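Local coordinates for phosphatidylinositol-specific phospholipase C1 (Streptomyces antibioticus, PDB 3H4X), which belongs to the phosphatidylinositol-specific phospholipase C family and folds as a single-chain alpha/beta barrel of the TIM type, at residues A[25-37]-A[179-191]. Residues are numbered along the deposited sequence; the frame is centred on the assembly and turned at random.
With EOH (ethanol), chain U.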
loop_
_atom_site.group_PDB
_atom_site.type_symbol
_atom_site.label_atom_id
_atom_site.label_comp_id
_atom_site.label_asym_id
_atom_site.label_seq_id
_atom_site.Cartn_x
_atom_site.Cartn_y
_atom_site.Cartn_z
ATOM N N ALA A 25 -5.489 -17.985 13.931
ATOM C CA ALA A 25 -4.252 -17.220 13.591
ATOM C C ALA A 25 -4.218 -15.778 14.113
ATOM O O ALA A 25 -4.378 -15.539 15.327
ATOM C CB ALA A 25 -3.973 -17.277 12.097
ATOM N N THR A 26 -4.124 -14.798 13.212
ATOM C CA THR A 26 -4.764 -14.812 11.896
ATOM C C THR A 26 -3.877 -14.851 10.641
ATOM O O THR A 26 -2.673 -15.093 10.705
ATOM C CB THR A 26 -5.566 -13.517 11.777
ATOM O OG1 THR A 26 -4.690 -12.414 12.041
ATOM C CG2 THR A 26 -6.696 -13.499 12.797
ATOM N N THR A 27 -4.510 -14.598 9.494
ATOM C CA THR A 27 -3.803 -14.430 8.228
ATOM C C THR A 27 -3.856 -12.974 7.799
ATOM O O THR A 27 -4.565 -12.158 8.391
ATOM C CB THR A 27 -4.451 -15.234 7.089
ATOM O OG1 THR A 27 -5.633 -14.552 6.644
ATOM C CG2 THR A 27 -4.792 -16.657 7.531
ATOM N N TYR A 28 -3.124 -12.656 6.739
ATOM C CA TYR A 28 -3.113 -11.294 6.227
ATOM C C TYR A 28 -4.509 -10.865 5.784
ATOM O O TYR A 28 -4.799 -9.673 5.701
ATOM C CB TYR A 28 -2.121 -11.160 5.070
ATOM C CG TYR A 28 -1.468 -9.796 4.981
ATOM C CD1 TYR A 28 -0.683 -9.314 6.019
ATOM C CD2 TYR A 28 -1.624 -8.999 3.851
ATOM C CE1 TYR A 28 -0.079 -8.071 5.944
ATOM C CE2 TYR A 28 -1.022 -7.758 3.762
ATOM C CZ TYR A 28 -0.256 -7.297 4.811
ATOM O OH TYR A 28 0.340 -6.063 4.714
ATOM N N GLY A 29 -5.372 -11.840 5.505
ATOM C CA GLY A 29 -6.737 -11.568 5.065
ATOM C C GLY A 29 -7.810 -11.637 6.139
ATOM O O GLY A 29 -8.974 -11.361 5.859
ATOM N N THR A 30 -7.434 -12.001 7.365
ATOM C CA THR A 30 -8.420 -12.113 8.448
ATOM C C THR A 30 -8.113 -11.208 9.640
ATOM O O THR A 30 -8.672 -11.380 10.726
ATOM C CB THR A 30 -8.607 -13.572 8.918
ATOM O OG1 THR A 30 -7.383 -14.066 9.478
ATOM C CG2 THR A 30 -9.024 -14.448 7.751
ATOM N N SER A 31 -7.254 -10.221 9.412
ATOM C CA SER A 31 -6.894 -9.259 10.442
ATOM C C SER A 31 -7.243 -7.839 10.008
ATOM O O SER A 31 -7.411 -7.558 8.818
ATOM C CB SER A 31 -5.397 -9.337 10.734
ATOM O OG SER A 31 -4.646 -8.971 9.588
ATOM N N THR A 32 -7.358 -6.951 10.987
ATOM C CA THR A 32 -7.490 -5.528 10.744
ATOM C C THR A 32 -6.347 -4.831 11.456
ATOM O O THR A 32 -6.086 -5.088 12.637
ATOM C CB THR A 32 -8.820 -4.983 11.277
ATOM O OG1 THR A 32 -9.902 -5.726 10.710
ATOM C CG2 THR A 32 -8.974 -3.513 10.931
ATOM N N SER A 33 -5.655 -3.960 10.733
ATOM C CA SER A 33 -4.505 -3.263 11.275
ATOM C C SER A 33 -4.539 -1.798 10.842
ATOM O O SER A 33 -5.495 -1.359 10.194
ATOM C CB SER A 33 -3.206 -3.972 10.874
ATOM O OG SER A 33 -3.099 -4.126 9.471
ATOM N N VAL A 34 -3.508 -1.043 11.204
ATOM C CA VAL A 34 -3.586 0.410 11.137
ATOM C C VAL A 34 -2.469 1.013 10.290
ATOM O O VAL A 34 -1.321 0.566 10.342
ATOM C CB VAL A 34 -3.568 1.016 12.563
ATOM C CG1 VAL A 34 -3.816 2.516 12.516
ATOM C CG2 VAL A 34 -4.608 0.323 13.439
ATOM N N GLY A 35 -2.810 2.032 9.508
ATOM C CA GLY A 35 -1.836 2.673 8.641
ATOM C C GLY A 35 -1.705 4.161 8.877
ATOM O O GLY A 35 -2.581 4.793 9.480
ATOM N N VAL A 36 -0.597 4.714 8.395
ATOM C CA VAL A 36 -0.345 6.144 8.458
ATOM C C VAL A 36 -0.214 6.703 7.052
ATOM O O VAL A 36 0.632 6.268 6.269
ATOM C CB VAL A 36 0.945 6.469 9.232
ATOM C CG1 VAL A 36 1.202 7.966 9.225
ATOM C CG2 VAL A 36 0.859 5.948 10.648
ATOM N N HIS A 37 -1.060 7.675 6.739
ATOM C CA HIS A 37 -1.019 8.346 5.452
ATOM C C HIS A 37 0.200 9.267 5.375
ATOM O O HIS A 37 0.596 9.866 6.373
ATOM C CB HIS A 37 -2.309 9.148 5.257
ATOM C CG HIS A 37 -2.486 9.679 3.870
ATOM N ND1 HIS A 37 -2.433 11.023 3.571
ATOM C CD2 HIS A 37 -2.701 9.040 2.697
ATOM C CE1 HIS A 37 -2.618 11.189 2.273
ATOM N NE2 HIS A 37 -2.781 10.001 1.719
ATOM N N TRP A 179 -4.663 -15.759 2.149
ATOM C CA TRP A 179 -3.307 -15.248 2.349
ATOM C C TRP A 179 -2.564 -16.096 3.370
ATOM O O TRP A 179 -3.181 -16.778 4.178
ATOM C CB TRP A 179 -3.361 -13.809 2.869
ATOM C CG TRP A 179 -3.957 -12.838 1.908
ATOM C CD1 TRP A 179 -5.282 -12.606 1.700
ATOM C CD2 TRP A 179 -3.249 -11.959 1.026
ATOM N NE1 TRP A 179 -5.446 -11.635 0.743
ATOM C CE2 TRP A 179 -4.212 -11.228 0.309
ATOM C CE3 TRP A 179 -1.895 -11.720 0.773
ATOM C CZ2 TRP A 179 -3.866 -10.277 -0.649
ATOM C CZ3 TRP A 179 -1.553 -10.776 -0.179
ATOM C CH2 TRP A 179 -2.534 -10.069 -0.878
ATOM N N PRO A 180 -1.226 -16.041 3.355
ATOM C CA PRO A 180 -0.489 -16.713 4.417
ATOM C C PRO A 180 -0.796 -16.121 5.790
ATOM O O PRO A 180 -1.286 -14.991 5.896
ATOM C CB PRO A 180 0.976 -16.453 4.048
ATOM C CG PRO A 180 0.954 -16.157 2.584
ATOM C CD PRO A 180 -0.328 -15.416 2.370
ATOM N N SER A 181 -0.504 -16.892 6.833
ATOM C CA SER A 181 -0.645 -16.400 8.192
ATOM C C SER A 181 0.249 -15.181 8.399
ATOM O O SER A 181 1.276 -15.022 7.735
ATOM C CB SER A 181 -0.281 -17.492 9.200
ATOM O OG SER A 181 1.121 -17.643 9.298
ATOM N N ARG A 182 -0.148 -14.319 9.326
ATOM C CA ARG A 182 0.664 -13.161 9.662
ATOM C C ARG A 182 2.049 -13.597 10.139
ATOM O O ARG A 182 3.053 -12.970 9.806
ATOM C CB ARG A 182 -0.029 -12.312 10.724
ATOM C CG ARG A 182 -1.369 -11.749 10.282
ATOM C CD ARG A 182 -1.898 -10.752 11.297
ATOM N NE ARG A 182 -0.950 -9.661 11.471
ATOM C CZ ARG A 182 -0.878 -8.601 10.671
ATOM N NH1 ARG A 182 -1.715 -8.479 9.650
ATOM N NH2 ARG A 182 0.030 -7.663 10.895
ATOM N N ALA A 183 2.104 -14.684 10.903
ATOM C CA ALA A 183 3.378 -15.223 11.380
ATOM C C ALA A 183 4.299 -15.578 10.214
ATOM O O ALA A 183 5.498 -15.304 10.240
ATOM C CB ALA A 183 3.142 -16.442 12.265
ATOM N N ASP A 184 3.725 -16.179 9.179
ATOM C CA ASP A 184 4.494 -16.594 8.014
ATOM C C ASP A 184 5.032 -15.409 7.215
ATOM O O ASP A 184 6.028 -15.537 6.503
ATOM C CB ASP A 184 3.651 -17.498 7.113
ATOM C CG ASP A 184 3.561 -18.918 7.637
ATOM O OD1 ASP A 184 4.620 -19.565 7.779
ATOM O OD2 ASP A 184 2.439 -19.388 7.913
ATOM N N LEU A 185 4.371 -14.259 7.337
ATOM C CA LEU A 185 4.771 -13.053 6.618
ATOM C C LEU A 185 5.762 -12.187 7.400
ATOM O O LEU A 185 6.060 -11.061 6.998
ATOM C CB LEU A 185 3.533 -12.242 6.231
ATOM C CG LEU A 185 2.732 -12.869 5.088
ATOM C CD1 LEU A 185 1.317 -12.321 5.051
ATOM C CD2 LEU A 185 3.437 -12.662 3.753
ATOM N N ALA A 186 6.278 -12.714 8.506
ATOM C CA ALA A 186 7.316 -12.018 9.253
ATOM C C ALA A 186 8.489 -11.712 8.330
ATOM O O ALA A 186 8.886 -12.545 7.519
ATOM C CB ALA A 186 7.776 -12.859 10.439
ATOM N N GLY A 187 9.030 -10.505 8.444
ATOM C CA GLY A 187 10.165 -10.100 7.633
ATOM C C GLY A 187 9.833 -9.802 6.180
ATOM O O GLY A 187 10.726 -9.793 5.337
ATOM N N LYS A 188 8.557 -9.548 5.882
ATOM C CA LYS A 188 8.143 -9.244 4.511
ATOM C C LYS A 188 7.604 -7.833 4.342
ATOM O O LYS A 188 6.998 -7.256 5.250
ATOM C CB LYS A 188 7.081 -10.234 4.024
ATOM C CG LYS A 188 7.548 -11.678 3.993
ATOM C CD LYS A 188 8.607 -11.915 2.930
ATOM C CE LYS A 188 9.120 -13.351 2.997
ATOM N NZ LYS A 188 10.105 -13.648 1.927
ATOM N N PHE A 189 7.830 -7.299 3.147
ATOM C CA PHE A 189 7.167 -6.093 2.685
ATOM C C PHE A 189 6.209 -6.468 1.575
ATOM O O PHE A 189 6.495 -7.348 0.756
ATOM C CB PHE A 189 8.175 -5.099 2.112
ATOM C CG PHE A 189 9.132 -4.544 3.123
ATOM C CD1 PHE A 189 8.697 -3.693 4.127
ATOM C CD2 PHE A 189 10.477 -4.853 3.056
ATOM C CE1 PHE A 189 9.592 -3.177 5.055
ATOM C CE2 PHE A 189 11.372 -4.338 3.978
ATOM C CZ PHE A 189 10.928 -3.502 4.977
ATOM N N LEU A 190 5.079 -5.778 1.540
ATOM C CA LEU A 190 4.155 -5.872 0.428
ATOM C C LEU A 190 3.956 -4.468 -0.116
ATOM O O LEU A 190 4.173 -3.484 0.597
ATOM C CB LEU A 190 2.822 -6.475 0.876
ATOM C CG LEU A 190 2.898 -7.909 1.420
ATOM C CD1 LEU A 190 3.233 -7.933 2.908
ATOM C CD2 LEU A 190 1.604 -8.658 1.167
ATOM N N PHE A 191 3.550 -4.376 -1.377
ATOM C CA PHE A 191 3.301 -3.090 -2.005
ATOM C C PHE A 191 1.902 -3.052 -2.595
ATOM O O PHE A 191 1.459 -4.020 -3.215
ATOM C CB PHE A 191 4.323 -2.823 -3.115
ATOM C CG PHE A 191 5.706 -2.551 -2.611
ATOM C CD1 PHE A 191 6.144 -1.253 -2.427
ATOM C CD2 PHE A 191 6.568 -3.592 -2.316
ATOM C CE1 PHE A 191 7.410 -0.993 -1.949
ATOM C CE2 PHE A 191 7.839 -3.336 -1.839
ATOM C CZ PHE A 191 8.259 -2.033 -1.658
HETATM C C1 EOH U . 5.947 -14.730 13.134
HETATM C C2 EOH U . 6.436 -13.473 13.845
HETATM O O EOH U . 7.009 -15.496 12.612
HETATM O O HOH W 1 -0.336 -15.729 12.273
HETATM O O HOH W 2 -1.181 -5.968 8.525
#
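Tyr28 projects from the N-terminal turn into the interior of the TIM-type barrel, where Trp179, Arg182, Leu185 and Leu190 surround it. Its turn, a type I turn from Thr27 to Thr30, leads into strand 31-36, whereas 179-191 is the loop leading into strand 189-195 together with its first three residues; the two strands are not paired, and the contact joins the segments that lead into them, at the N-terminal end of the barrel. A single beta bridge, Thr27 with Ser181, joins the backbones. Tyr28 N donates to Pro180 O (3.1 Å) and Arg182 N to Thr26 O (3.0 Å), the latter bond nearly straight at its hydrogen.

The phenol meets Trp179 obliquely, the ring planes inclined at 55°, and Tyr28 CD2 lies 4.1 Å above the indole plane, displaced toward its rim. Gly29 CA approaches the same indole at CD1, while the indole nitrogen is held by the carbonyl oxygen of His280. The Leu185 side chain crosses that of Tyr28 at about a right angle, and its CD1 packs 3.6 Å from Tyr28 CB. Farther along the ring, Leu190 runs in the opposite direction to Tyr28, placing Leu190 CD2 beside Tyr28 CE2 and Leu190 CD1 near the Tyr28 hydroxyl; Leu125 of strand 124-130 touches both residues.

Arg182 sends its aliphatic part alongside Thr26, with CD 3.3 Å from Thr26 OG1. The bend at chi3 (59°) then carries the guanidinium past the CD1 side of the Tyr28 ring; the planes are only 14° apart, but the group lies beyond the rim and not over the ring, and Arg182 NH1 is 3.9 Å from Tyr28 CD1. Val334 of strand 334-336 also packs on this arginine. NH1 makes a weak, bent bond to Ser31 OG and a shorter one, 2.8 Å, to a water in the guanidinium plane that is also hydrogen-bonded to Ser33 OG.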